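Local coordinates for oxysterol-binding protein homolog 3 (Saccharomyces cerevisiae, PDB 4IC4) that moves lipids between membranes without vesicles, carrying them in the hydrophobic pocket of its phosphatidylinositol 4-phosphate-binding OSBP-related domain, and helps maintain sterol distribution, at residues P119-I131 / I140-A152. Residues are numbered along the deposited sequence; the frame is centred on the assembly and turned at random.
Sequences PFNPLLAETFELI and ISEKVSHRPPVFA
The carbonyl oxygen of Phe-128 is gripped twice by Ser-141. Ser-141 OG donates to Phe-128 O at 2.9 Å, in the carbonyl plane and on a lone pair, while the backbone N of the same serine adds a weak, bent bond. With chi1 at 62°, OG sits between its own backbone N and carbonyl carbon; this brings it within 3.4 Å of Phe-128 CB and leaves it at the edge of the phenyl ring, near its plane. In return, Phe-128 N bonds to Ser-141 O. On the other face of the sheet, Thr-127 and Glu-142 lie side by side and point the same way, with Thr-127 CG2 3.8 Å from Glu-142 CG. One water donates to both Glu-142 OE2 and Ala-125 O; the carboxylate also accepts from the backbone N atoms of Lys-362 and Tyr-363.

These pairs belong to the antiparallel hairpin of strands 127-132 and 137-145 in the beta barrel of the OSBP-related domain. Before the first strand, a type II turn from Leu-123 to Glu-126 continues the pairing: Lys-143 N donates to Glu-126 O, and Ala-125 N to Lys-143 O. Glu-126 OE2 accepts from Leu-123 N within the turn and forms a salt bridge with Arg-324, while OE1 is hydrogen-bonded to Ser-321 OG. The fully extended Lys-143 chain runs alongside the turn, its CD 3.4 Å from Leu-123 O. Pro-122 crosses Phe-151 at about a right angle, its CG 3.7 Å from Phe-151 CE1. A classic bulge sets Val-144 and Ser-145 opposite Val-150, and Leu-124 CD1 packs 3.6 Å from Ser-145 N, next to His-146, which together with Arg-147 binds the phosphoinositide. Gln-349, another ligand-binding residue, touches the His-146 side chain and accepts from Leu-124 N.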
loop_
_atom_site.group_PDB
_atom_site.type_symbol
_atom_site.label_atom_id
_atom_site.label_comp_id
_atom_site.label_asym_id
_atom_site.label_seq_id
_atom_site.Cartn_x
_atom_site.Cartn_y
_atom_site.Cartn_z
ATOM N N PRO A 119 0.170 9.037 4.865
ATOM C CA PRO A 119 1.354 8.431 5.482
ATOM C C PRO A 119 2.573 9.339 5.366
ATOM O O PRO A 119 2.594 10.268 4.560
ATOM C CB PRO A 119 1.551 7.146 4.676
ATOM C CG PRO A 119 0.171 6.831 4.169
ATOM C CD PRO A 119 -0.350 8.194 3.776
ATOM N N PHE A 120 3.582 9.073 6.189
ATOM C CA PHE A 120 4.828 9.830 6.134
ATOM C C PHE A 120 5.540 9.476 4.833
ATOM O O PHE A 120 5.502 8.321 4.390
ATOM C CB PHE A 120 5.764 9.424 7.269
ATOM C CG PHE A 120 5.427 10.025 8.601
ATOM C CD1 PHE A 120 6.271 10.970 9.177
ATOM C CD2 PHE A 120 4.310 9.603 9.310
ATOM C CE1 PHE A 120 6.010 11.482 10.444
ATOM C CE2 PHE A 120 4.040 10.108 10.577
ATOM C CZ PHE A 120 4.896 11.049 11.147
ATOM N N ASN A 121 6.191 10.460 4.220
ATOM C CA ASN A 121 6.954 10.204 3.005
ATOM C C ASN A 121 8.227 9.477 3.432
ATOM O O ASN A 121 8.971 9.959 4.284
ATOM C CB ASN A 121 7.345 11.514 2.316
ATOM C CG ASN A 121 6.154 12.259 1.768
ATOM O OD1 ASN A 121 5.376 11.717 0.989
ATOM N ND2 ASN A 121 6.008 13.518 2.169
ATOM N N PRO A 122 8.490 8.297 2.859
ATOM C CA PRO A 122 9.710 7.592 3.256
ATOM C C PRO A 122 10.940 8.360 2.784
ATOM O O PRO A 122 10.861 9.196 1.885
ATOM C CB PRO A 122 9.588 6.250 2.537
ATOM C CG PRO A 122 8.111 6.088 2.326
ATOM C CD PRO A 122 7.672 7.477 1.952
ATOM N N LEU A 123 12.075 8.074 3.402
ATOM C CA LEU A 123 13.320 8.701 3.002
ATOM C C LEU A 123 13.906 7.830 1.896
ATOM O O LEU A 123 13.593 6.645 1.803
ATOM C CB LEU A 123 14.299 8.730 4.176
ATOM C CG LEU A 123 13.816 9.475 5.418
ATOM C CD1 LEU A 123 14.819 9.281 6.547
ATOM C CD2 LEU A 123 13.636 10.956 5.093
ATOM N N LEU A 124 14.729 8.412 1.034
ATOM C CA LEU A 124 15.366 7.612 0.007
ATOM C C LEU A 124 16.177 6.540 0.750
ATOM O O LEU A 124 16.883 6.840 1.715
ATOM C CB LEU A 124 16.293 8.479 -0.845
ATOM C CG LEU A 124 17.126 7.756 -1.904
ATOM C CD1 LEU A 124 16.227 7.074 -2.923
ATOM C CD2 LEU A 124 18.020 8.775 -2.591
ATOM N N ALA A 125 16.052 5.294 0.304
ATOM C CA ALA A 125 16.760 4.156 0.890
ATOM C C ALA A 125 16.099 3.612 2.151
ATOM O O ALA A 125 16.603 2.670 2.763
ATOM C CB ALA A 125 18.225 4.510 1.160
ATOM N N GLU A 126 14.986 4.214 2.556
ATOM C CA GLU A 126 14.250 3.698 3.702
ATOM C C GLU A 126 13.675 2.361 3.216
ATOM O O GLU A 126 13.371 2.195 2.031
ATOM C CB GLU A 126 13.114 4.654 4.089
ATOM C CG GLU A 126 12.223 4.158 5.226
ATOM C CD GLU A 126 11.246 5.220 5.709
ATOM O OE1 GLU A 126 10.170 4.857 6.230
ATOM O OE2 GLU A 126 11.558 6.423 5.576
ATOM N N THR A 127 13.521 1.415 4.131
ATOM C CA THR A 127 12.994 0.107 3.778
ATOM C C THR A 127 11.871 -0.293 4.718
ATOM O O THR A 127 11.648 0.340 5.750
ATOM C CB THR A 127 14.092 -0.976 3.878
ATOM O OG1 THR A 127 14.662 -0.956 5.194
ATOM C CG2 THR A 127 15.179 -0.738 2.847
ATOM N N PHE A 128 11.140 -1.325 4.336
ATOM C CA PHE A 128 10.105 -1.854 5.200
ATOM C C PHE A 128 9.928 -3.318 4.878
ATOM O O PHE A 128 9.589 -3.682 3.756
ATOM C CB PHE A 128 8.763 -1.141 5.042
ATOM C CG PHE A 128 7.671 -1.742 5.880
ATOM C CD1 PHE A 128 7.758 -1.732 7.271
ATOM C CD2 PHE A 128 6.574 -2.358 5.283
ATOM C CE1 PHE A 128 6.770 -2.331 8.057
ATOM C CE2 PHE A 128 5.580 -2.960 6.057
ATOM C CZ PHE A 128 5.676 -2.948 7.451
ATOM N N GLU A 129 10.195 -4.163 5.862
ATOM C CA GLU A 129 10.020 -5.590 5.679
ATOM C C GLU A 129 8.743 -5.985 6.403
ATOM O O GLU A 129 8.325 -5.322 7.357
ATOM C CB GLU A 129 11.185 -6.378 6.285
ATOM C CG GLU A 129 11.259 -6.301 7.812
ATOM C CD GLU A 129 12.085 -7.425 8.424
ATOM O OE1 GLU A 129 11.544 -8.149 9.282
ATOM O OE2 GLU A 129 13.266 -7.583 8.058
ATOM N N LEU A 130 8.123 -7.060 5.941
ATOM C CA LEU A 130 6.915 -7.561 6.572
ATOM C C LEU A 130 6.846 -9.065 6.398
ATOM O O LEU A 130 6.605 -9.572 5.300
ATOM C CB LEU A 130 5.662 -6.908 5.975
ATOM C CG LEU A 130 4.346 -7.394 6.599
ATOM C CD1 LEU A 130 4.302 -7.048 8.087
ATOM C CD2 LEU A 130 3.177 -6.762 5.870
ATOM N N ILE A 131 7.088 -9.775 7.494
ATOM C CA ILE A 131 7.037 -11.225 7.498
ATOM C C ILE A 131 5.745 -11.641 8.188
ATOM O O ILE A 131 5.529 -11.320 9.360
ATOM C CB ILE A 131 8.220 -11.825 8.281
ATOM C CG1 ILE A 131 9.540 -11.470 7.589
ATOM C CG2 ILE A 131 8.057 -13.337 8.385
ATOM C CD1 ILE A 131 10.772 -11.870 8.378
ATOM N N ILE A 140 9.479 -7.357 1.187
ATOM C CA ILE A 140 10.530 -6.379 1.417
ATOM C C ILE A 140 10.248 -5.226 0.452
ATOM O O ILE A 140 9.812 -5.441 -0.680
ATOM C CB ILE A 140 11.959 -6.942 1.181
ATOM C CG1 ILE A 140 12.989 -5.837 1.437
ATOM C CG2 ILE A 140 12.109 -7.465 -0.237
ATOM C CD1 ILE A 140 12.945 -5.255 2.840
ATOM N N SER A 141 10.455 -4.002 0.919
ATOM C CA SER A 141 10.229 -2.825 0.097
ATOM C C SER A 141 11.303 -1.785 0.384
ATOM O O SER A 141 11.910 -1.781 1.459
ATOM C CB SER A 141 8.838 -2.241 0.367
ATOM O OG SER A 141 8.690 -1.803 1.708
ATOM N N GLU A 142 11.530 -0.903 -0.579
ATOM C CA GLU A 142 12.545 0.131 -0.443
ATOM C C GLU A 142 12.197 1.333 -1.314
ATOM O O GLU A 142 11.648 1.177 -2.404
ATOM C CB GLU A 142 13.904 -0.453 -0.865
ATOM C CG GLU A 142 15.086 0.502 -0.784
ATOM C CD GLU A 142 16.436 -0.196 -0.974
ATOM O OE1 GLU A 142 16.509 -1.188 -1.730
ATOM O OE2 GLU A 142 17.432 0.262 -0.375
ATOM N N LYS A 143 12.477 2.535 -0.822
ATOM C CA LYS A 143 12.247 3.717 -1.643
ATOM C C LYS A 143 13.513 3.797 -2.490
ATOM O O LYS A 143 14.604 4.026 -1.959
ATOM C CB LYS A 143 12.103 4.977 -0.796
ATOM C CG LYS A 143 11.853 6.214 -1.648
ATOM C CD LYS A 143 11.585 7.433 -0.801
ATOM C CE LYS A 143 11.330 8.651 -1.675
ATOM N NZ LYS A 143 11.017 9.852 -0.852
ATOM N N VAL A 144 13.372 3.597 -3.799
ATOM C CA VAL A 144 14.525 3.585 -4.698
ATOM C C VAL A 144 14.834 4.885 -5.440
ATOM O O VAL A 144 15.899 5.017 -6.053
ATOM C CB VAL A 144 14.394 2.433 -5.724
ATOM C CG1 VAL A 144 14.320 1.095 -4.990
ATOM C CG2 VAL A 144 13.148 2.627 -6.584
ATOM N N SER A 145 13.908 5.836 -5.384
ATOM C CA SER A 145 14.090 7.143 -6.016
ATOM C C SER A 145 13.326 8.191 -5.209
ATOM O O SER A 145 12.252 7.902 -4.680
ATOM C CB SER A 145 13.571 7.123 -7.448
ATOM O OG SER A 145 13.695 8.409 -8.031
ATOM N N HIS A 146 13.874 9.402 -5.109
ATOM C CA HIS A 146 13.223 10.466 -4.345
ATOM C C HIS A 146 12.473 11.462 -5.226
ATOM O O HIS A 146 11.390 11.918 -4.871
ATOM C CB HIS A 146 14.245 11.232 -3.498
ATOM C CG HIS A 146 13.625 12.239 -2.577
ATOM N ND1 HIS A 146 14.030 13.556 -2.529
ATOM C CD2 HIS A 146 12.628 12.119 -1.670
ATOM C CE1 HIS A 146 13.308 14.204 -1.631
ATOM N NE2 HIS A 146 12.449 13.355 -1.096
ATOM N N ARG A 147 13.066 11.806 -6.365
ATOM C CA ARG A 147 12.460 12.747 -7.302
ATOM C C ARG A 147 12.535 12.165 -8.711
ATOM O O ARG A 147 13.582 12.218 -9.359
ATOM C CB ARG A 147 13.196 14.093 -7.262
ATOM C CG ARG A 147 13.057 14.861 -5.950
ATOM C CD ARG A 147 11.700 15.539 -5.840
ATOM N NE ARG A 147 11.555 16.636 -6.795
ATOM C CZ ARG A 147 12.132 17.829 -6.666
ATOM N NH1 ARG A 147 12.895 18.092 -5.615
ATOM N NH2 ARG A 147 11.950 18.759 -7.596
ATOM N N PRO A 148 11.430 11.577 -9.195
ATOM C CA PRO A 148 10.147 11.435 -8.500
ATOM C C PRO A 148 10.202 10.256 -7.532
ATOM O O PRO A 148 11.084 9.408 -7.633
ATOM C CB PRO A 148 9.176 11.188 -9.643
ATOM C CG PRO A 148 9.993 10.337 -10.555
ATOM C CD PRO A 148 11.335 11.045 -10.567
ATOM N N PRO A 149 9.259 10.188 -6.583
ATOM C CA PRO A 149 9.274 9.071 -5.636
ATOM C C PRO A 149 8.957 7.745 -6.315
ATOM O O PRO A 149 7.986 7.637 -7.064
ATOM C CB PRO A 149 8.205 9.462 -4.627
ATOM C CG PRO A 149 7.213 10.199 -5.480
ATOM C CD PRO A 149 8.117 11.082 -6.317
ATOM N N VAL A 150 9.789 6.743 -6.060
ATOM C CA VAL A 150 9.580 5.419 -6.624
ATOM C C VAL A 150 9.810 4.413 -5.510
ATOM O O VAL A 150 10.832 4.455 -4.822
ATOM C CB VAL A 150 10.554 5.113 -7.787
ATOM C CG1 VAL A 150 10.303 3.708 -8.320
ATOM C CG2 VAL A 150 10.366 6.129 -8.906
ATOM N N PHE A 151 8.846 3.517 -5.333
ATOM C CA PHE A 151 8.924 2.495 -4.299
ATOM C C PHE A 151 8.902 1.114 -4.944
ATOM O O PHE A 151 8.091 0.844 -5.838
ATOM C CB PHE A 151 7.744 2.652 -3.339
ATOM C CG PHE A 151 7.591 4.042 -2.797
ATOM C CD1 PHE A 151 8.446 4.516 -1.805
ATOM C CD2 PHE A 151 6.608 4.891 -3.294
ATOM C CE1 PHE A 151 8.322 5.819 -1.313
ATOM C CE2 PHE A 151 6.475 6.199 -2.808
ATOM C CZ PHE A 151 7.336 6.661 -1.815
ATOM N N ALA A 152 9.796 0.240 -4.495
ATOM C CA ALA A 152 9.878 -1.112 -5.037
ATOM C C ALA A 152 9.453 -2.122 -3.988
ATOM O O ALA A 152 9.824 -2.004 -2.816
ATOM C CB ALA A 152 11.301 -1.401 -5.506
HETATM O O HOH W 1 18.436 0.805 2.055
#